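Long-range contacts in transcription termination factor FttA (Pyrococcus horikoshii, PDB 3AF6), which probably terminates archaeal transcription by cutting nascent RNA at the exit channel of RNA polymerase, acting as a zinc-dependent nuclease: residues G424-P429 with S544-S549; V454-D459 with P515-A520. All blocks are in the same frame, centred on the assembly; numbering follows the deposited sequence.

Contact 1 of 2, residues G424-P429 with S544-S549; sequences GKVLIP and SIIFVS
Leu427 and Ile545 are paired on neighbouring parallel strands of the beta-CASP domain, with side chains lying alongside each other and pointing the same way. Three backbone hydrogen bonds join the strands. Leu427 uses both its N and its O: its N reaches Ser544 O at 2.7 Å, and its O takes Ile546 N at 3.0 Å. Ser544 N binds Lys425 O at 2.8 Å.

Ile545 can be followed outward. Its CB lies near Leu427 O. With chi1 at -168°, CG1 lies opposite the backbone N, and it comes 3.7 Å from Leu427 O. The tip, CD1, ends 4.1 Å from Leu427 CD2. Pro429 CD also packs on Ile545 CG1, the two side chains crossing at about a right angle. Farther along, Pro429 CG leans obliquely on the Phe547 ring, 3.9 Å from CD1.

On the other face, Val426 CG1 meets Ile546 CD1 at 3.6 Å. Helix 405-420 packs over this side, with Leu412 touching Ile428 and Ile546.

Past the end of strand 544-547, a water takes the place of a direct bond. It donates to Pro429 O and accepts from Val548 N, each 2.6 Å from the water oxygen. Side chain thus meets side chain through carbons alone, while backbone bonds and one water satisfy the polar groups that join the segments in this buried contact.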
loop_
_atom_site.group_PDB
_atom_site.type_symbol
_atom_site.label_atom_id
_atom_site.label_comp_id
_atom_site.label_asym_id
_atom_site.label_seq_id
_atom_site.Cartn_x
_atom_site.Cartn_y
_atom_site.Cartn_z
ATOM N N GLY A 424 -8.188 -35.276 -2.897
ATOM C CA GLY A 424 -8.055 -34.211 -3.869
ATOM C C GLY A 424 -7.215 -33.061 -3.355
ATOM O O GLY A 424 -6.510 -33.180 -2.352
ATOM N N LYS A 425 -7.283 -31.938 -4.057
ATOM C CA LYS A 425 -6.534 -30.756 -3.663
ATOM C C LYS A 425 -7.451 -29.545 -3.672
ATOM O O LYS A 425 -8.449 -29.502 -4.402
ATOM C CB LYS A 425 -5.363 -30.534 -4.622
ATOM C CG LYS A 425 -4.381 -31.681 -4.636
ATOM C CD LYS A 425 -3.259 -31.466 -5.628
ATOM C CE LYS A 425 -2.412 -32.722 -5.712
ATOM N NZ LYS A 425 -3.293 -33.910 -5.935
ATOM N N VAL A 426 -7.121 -28.562 -2.849
ATOM C CA VAL A 426 -7.924 -27.362 -2.790
ATOM C C VAL A 426 -7.112 -26.190 -3.294
ATOM O O VAL A 426 -6.054 -25.867 -2.745
ATOM C CB VAL A 426 -8.382 -27.059 -1.370
ATOM C CG1 VAL A 426 -9.300 -25.838 -1.378
ATOM C CG2 VAL A 426 -9.091 -28.265 -0.792
ATOM N N LEU A 427 -7.605 -25.567 -4.356
ATOM C CA LEU A 427 -6.924 -24.419 -4.934
ATOM C C LEU A 427 -7.571 -23.136 -4.453
ATOM O O LEU A 427 -8.775 -22.916 -4.642
ATOM C CB LEU A 427 -6.974 -24.466 -6.467
ATOM C CG LEU A 427 -6.399 -23.210 -7.130
ATOM C CD1 LEU A 427 -4.928 -23.074 -6.763
ATOM C CD2 LEU A 427 -6.592 -23.278 -8.631
ATOM N N ILE A 428 -6.768 -22.289 -3.824
ATOM C CA ILE A 428 -7.272 -21.018 -3.329
ATOM C C ILE A 428 -6.525 -19.873 -3.995
ATOM O O ILE A 428 -5.414 -19.510 -3.593
ATOM C CB ILE A 428 -7.140 -20.905 -1.777
ATOM C CG1 ILE A 428 -8.028 -21.959 -1.099
ATOM C CG2 ILE A 428 -7.559 -19.514 -1.308
ATOM C CD1 ILE A 428 -7.972 -21.934 0.420
ATOM N N PRO A 429 -7.120 -19.301 -5.046
ATOM C CA PRO A 429 -6.453 -18.189 -5.724
ATOM C C PRO A 429 -6.595 -16.937 -4.873
ATOM O O PRO A 429 -7.650 -16.712 -4.278
ATOM C CB PRO A 429 -7.197 -18.101 -7.054
ATOM C CG PRO A 429 -8.563 -18.540 -6.693
ATOM C CD PRO A 429 -8.336 -19.709 -5.765
ATOM N N SER A 544 -10.858 -29.093 -5.664
ATOM C CA SER A 544 -11.787 -28.004 -5.419
ATOM C C SER A 544 -11.135 -26.642 -5.592
ATOM O O SER A 544 -9.935 -26.471 -5.350
ATOM C CB SER A 544 -12.370 -28.105 -4.003
ATOM O OG SER A 544 -13.504 -28.955 -3.978
ATOM N N ILE A 545 -11.933 -25.675 -6.029
ATOM C CA ILE A 545 -11.442 -24.316 -6.179
ATOM C C ILE A 545 -12.352 -23.422 -5.332
ATOM O O ILE A 545 -13.577 -23.538 -5.383
ATOM C CB ILE A 545 -11.434 -23.869 -7.668
ATOM C CG1 ILE A 545 -10.646 -22.566 -7.799
ATOM C CG2 ILE A 545 -12.857 -23.716 -8.194
ATOM C CD1 ILE A 545 -10.444 -22.109 -9.226
ATOM N N ILE A 546 -11.746 -22.553 -4.531
ATOM C CA ILE A 546 -12.501 -21.662 -3.658
ATOM C C ILE A 546 -12.150 -20.194 -3.897
ATOM O O ILE A 546 -11.008 -19.779 -3.703
ATOM C CB ILE A 546 -12.216 -21.987 -2.165
ATOM C CG1 ILE A 546 -12.576 -23.442 -1.857
ATOM C CG2 ILE A 546 -13.010 -21.059 -1.267
ATOM C CD1 ILE A 546 -12.161 -23.883 -0.470
ATOM N N PHE A 547 -13.127 -19.406 -4.318
ATOM C CA PHE A 547 -12.880 -17.984 -4.534
ATOM C C PHE A 547 -13.151 -17.283 -3.212
ATOM O O PHE A 547 -14.211 -17.470 -2.606
ATOM C CB PHE A 547 -13.789 -17.434 -5.645
ATOM C CG PHE A 547 -13.459 -17.978 -7.009
ATOM C CD1 PHE A 547 -12.273 -17.614 -7.647
ATOM C CD2 PHE A 547 -14.290 -18.913 -7.621
ATOM C CE1 PHE A 547 -11.914 -18.179 -8.874
ATOM C CE2 PHE A 547 -13.940 -19.479 -8.844
ATOM C CZ PHE A 547 -12.747 -19.111 -9.469
ATOM N N VAL A 548 -12.176 -16.500 -2.756
ATOM C CA VAL A 548 -12.288 -15.782 -1.495
ATOM C C VAL A 548 -12.088 -14.293 -1.720
ATOM O O VAL A 548 -11.742 -13.546 -0.804
ATOM C CB VAL A 548 -11.235 -16.274 -0.483
ATOM C CG1 VAL A 548 -11.424 -17.756 -0.210
ATOM C CG2 VAL A 548 -9.840 -15.998 -1.021
ATOM N N SER A 549 -12.295 -13.869 -2.957
ATOM C CA SER A 549 -12.152 -12.468 -3.300
ATOM C C SER A 549 -13.077 -12.112 -4.446
ATOM O O SER A 549 -13.568 -12.985 -5.171
ATOM C CB SER A 549 -10.705 -12.150 -3.681
ATOM O OG SER A 549 -10.304 -12.880 -4.824
HETATM O O HOH W 1 -10.197 -16.111 -4.424
#

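Contact 2 of 2, residues V454-D459 with P515-A520; sequences VPIYLD and PAIIIA
Ile456 and Ile517 are paired in a parallel beta ladder, part of the six-stranded parallel sheet of the beta-CASP domain. Strand 456-459 runs beside strand 516-520 with a 19° angle between their directions. The pairing continues through Tyr457 with Ile518, Leu458 with Ile519, and Asp459 with Ala520.

The backbone bonds come first. Ile517 N donates to Pro455 O at 2.9 Å, almost straight. Ile517 O then accepts from Tyr457 N at 2.7 Å. Tyr457 O takes Ile519 N, and Ile519 O takes Asp459 N. Tyr457 and Ile519 therefore each give and accept one bond across the ladder, as does Ile517. The Ile456 CA-H also approaches Ile517 O.

The apolar contacts fall on two faces. Ile456 and Ile517 lie side by side on one of them. In Ile456, chi1 of -49° sets CG2 anti to the backbone N, where it meets Ile517 CB at 3.9 Å. Val454 reaches the same strand before the ladder begins. The Val454 and Ile517 side chains cross at about a right angle, CG2 of Val454 meeting CG1 of Ile517. Val454 CG1 packs on Pro515 CB at 3.7 Å. Helix 405-420 lies against this side through Ile416 and Ile420.

Asp459 is the acidic side chain here. Its CB packs on Ala520 CB at 3.7 Å, while its carboxylate turns away from strand 516-520. There OD2 forms a salt bridge with Arg506 and a hydrogen bond with Tyr533 OH. Two partners on OD2 should limit rotation of the carboxylate.

The aromatic contact is on the Asp459 face. Tyr457 meets the ring of His498, on the next strand, with planes about 80° apart. Toward strand 516-520, Ala516 CB approaches the Tyr457 ring obliquely, 3.6 Å from CE1.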
loop_
_atom_site.group_PDB
_atom_site.type_symbol
_atom_site.label_atom_id
_atom_site.label_comp_id
_atom_site.label_asym_id
_atom_site.label_seq_id
_atom_site.Cartn_x
_atom_site.Cartn_y
_atom_site.Cartn_z
ATOM N N VAL A 454 -3.129 -32.199 5.775
ATOM C CA VAL A 454 -2.381 -32.007 4.533
ATOM C C VAL A 454 -1.583 -30.706 4.586
ATOM O O VAL A 454 -1.900 -29.810 5.362
ATOM C CB VAL A 454 -3.322 -31.975 3.315
ATOM C CG1 VAL A 454 -3.928 -33.351 3.091
ATOM C CG2 VAL A 454 -4.416 -30.946 3.533
ATOM N N PRO A 455 -0.534 -30.586 3.755
ATOM C CA PRO A 455 0.312 -29.387 3.719
ATOM C C PRO A 455 -0.320 -28.209 2.971
ATOM O O PRO A 455 -1.251 -28.385 2.182
ATOM C CB PRO A 455 1.569 -29.891 3.028
ATOM C CG PRO A 455 0.988 -30.813 1.988
ATOM C CD PRO A 455 -0.066 -31.582 2.771
ATOM N N ILE A 456 0.192 -27.008 3.220
ATOM C CA ILE A 456 -0.334 -25.823 2.551
ATOM C C ILE A 456 0.780 -25.114 1.786
ATOM O O ILE A 456 1.716 -24.572 2.380
ATOM C CB ILE A 456 -0.969 -24.820 3.558
ATOM C CG1 ILE A 456 -1.943 -25.549 4.490
ATOM C CG2 ILE A 456 -1.731 -23.732 2.797
ATOM C CD1 ILE A 456 -2.399 -24.710 5.663
ATOM N N TYR A 457 0.662 -25.123 0.461
ATOM C CA TYR A 457 1.643 -24.490 -0.411
ATOM C C TYR A 457 1.298 -23.042 -0.752
ATOM O O TYR A 457 0.151 -22.722 -1.069
ATOM C CB TYR A 457 1.783 -25.294 -1.700
ATOM C CG TYR A 457 2.286 -26.701 -1.486
ATOM C CD1 TYR A 457 1.441 -27.799 -1.660
ATOM C CD2 TYR A 457 3.609 -26.940 -1.115
ATOM C CE1 TYR A 457 1.907 -29.098 -1.473
ATOM C CE2 TYR A 457 4.081 -28.231 -0.927
ATOM C CZ TYR A 457 3.230 -29.303 -1.110
ATOM O OH TYR A 457 3.706 -30.579 -0.945
ATOM N N LEU A 458 2.304 -22.176 -0.690
ATOM C CA LEU A 458 2.137 -20.763 -0.996
ATOM C C LEU A 458 2.912 -20.469 -2.280
ATOM O O LEU A 458 4.144 -20.533 -2.299
ATOM C CB LEU A 458 2.686 -19.917 0.158
ATOM C CG LEU A 458 2.232 -20.298 1.574
ATOM C CD1 LEU A 458 2.795 -19.289 2.574
ATOM C CD2 LEU A 458 0.704 -20.333 1.651
ATOM N N ASP A 459 2.202 -20.135 -3.351
ATOM C CA ASP A 459 2.863 -19.878 -4.624
ATOM C C ASP A 459 2.539 -18.530 -5.262
ATOM O O ASP A 459 1.378 -18.136 -5.338
ATOM C CB ASP A 459 2.490 -20.983 -5.616
ATOM C CG ASP A 459 3.600 -21.286 -6.601
ATOM O OD1 ASP A 459 4.528 -20.453 -6.730
ATOM O OD2 ASP A 459 3.532 -22.356 -7.247
ATOM N N PRO A 515 -2.939 -35.166 -1.175
ATOM C CA PRO A 515 -3.834 -34.010 -1.142
ATOM C C PRO A 515 -3.104 -32.846 -0.495
ATOM O O PRO A 515 -2.185 -33.048 0.301
ATOM C CB PRO A 515 -5.005 -34.513 -0.306
ATOM C CG PRO A 515 -5.057 -35.970 -0.673
ATOM C CD PRO A 515 -3.593 -36.350 -0.595
ATOM N N ALA A 516 -3.495 -31.628 -0.847
ATOM C CA ALA A 516 -2.852 -30.452 -0.275
ATOM C C ALA A 516 -3.650 -29.197 -0.562
ATOM O O ALA A 516 -4.540 -29.188 -1.415
ATOM C CB ALA A 516 -1.433 -30.305 -0.829
ATOM N N ILE A 517 -3.335 -28.142 0.175
ATOM C CA ILE A 517 -3.996 -26.866 -0.015
ATOM C C ILE A 517 -3.018 -25.976 -0.771
ATOM O O ILE A 517 -1.856 -25.833 -0.365
ATOM C CB ILE A 517 -4.339 -26.192 1.328
ATOM C CG1 ILE A 517 -5.216 -27.114 2.172
ATOM C CG2 ILE A 517 -5.063 -24.876 1.070
ATOM C CD1 ILE A 517 -6.518 -27.475 1.506
ATOM N N ILE A 518 -3.490 -25.392 -1.873
ATOM C CA ILE A 518 -2.661 -24.517 -2.691
ATOM C C ILE A 518 -3.232 -23.105 -2.725
ATOM O O ILE A 518 -4.367 -22.885 -3.152
ATOM C CB ILE A 518 -2.563 -25.039 -4.148
ATOM C CG1 ILE A 518 -2.070 -26.486 -4.151
ATOM C CG2 ILE A 518 -1.608 -24.168 -4.959
ATOM C CD1 ILE A 518 -2.271 -27.192 -5.475
ATOM N N ILE A 519 -2.444 -22.150 -2.255
ATOM C CA ILE A 519 -2.865 -20.755 -2.269
ATOM C C ILE A 519 -1.866 -20.060 -3.182
ATOM O O ILE A 519 -0.654 -20.115 -2.942
ATOM C CB ILE A 519 -2.817 -20.115 -0.859
ATOM C CG1 ILE A 519 -3.689 -20.915 0.111
ATOM C CG2 ILE A 519 -3.308 -18.681 -0.933
ATOM C CD1 ILE A 519 -3.859 -20.256 1.477
ATOM N N ALA A 520 -2.368 -19.419 -4.234
ATOM C CA ALA A 520 -1.487 -18.757 -5.184
ATOM C C ALA A 520 -2.114 -17.608 -5.957
ATOM O O ALA A 520 -3.323 -17.581 -6.214
ATOM C CB ALA A 520 -0.937 -19.787 -6.166
#

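How the contacts relate
Contacts 1 and 2 belong to one parallel sheet, and their centres are 10 Å apart. Strands 516-520 and 425-429 are neighbours, and the order across the four is 456-459, 516-520, 425-429, 544-547. Probable hydrogen bonds close the middle step: Ile428 N to Ile518 O at 2.6 Å and Val426 O to Ile518 N at 2.7 Å. Along the chain, contact 2 is nested within the loop closed by contact 1. Contact 1 lies toward the metal site. The Val548 side chain is about 13 Å from a bound zinc ion and about 11 Å from that of the zinc ligand His258. Contact 2 lies away from the annotated sites.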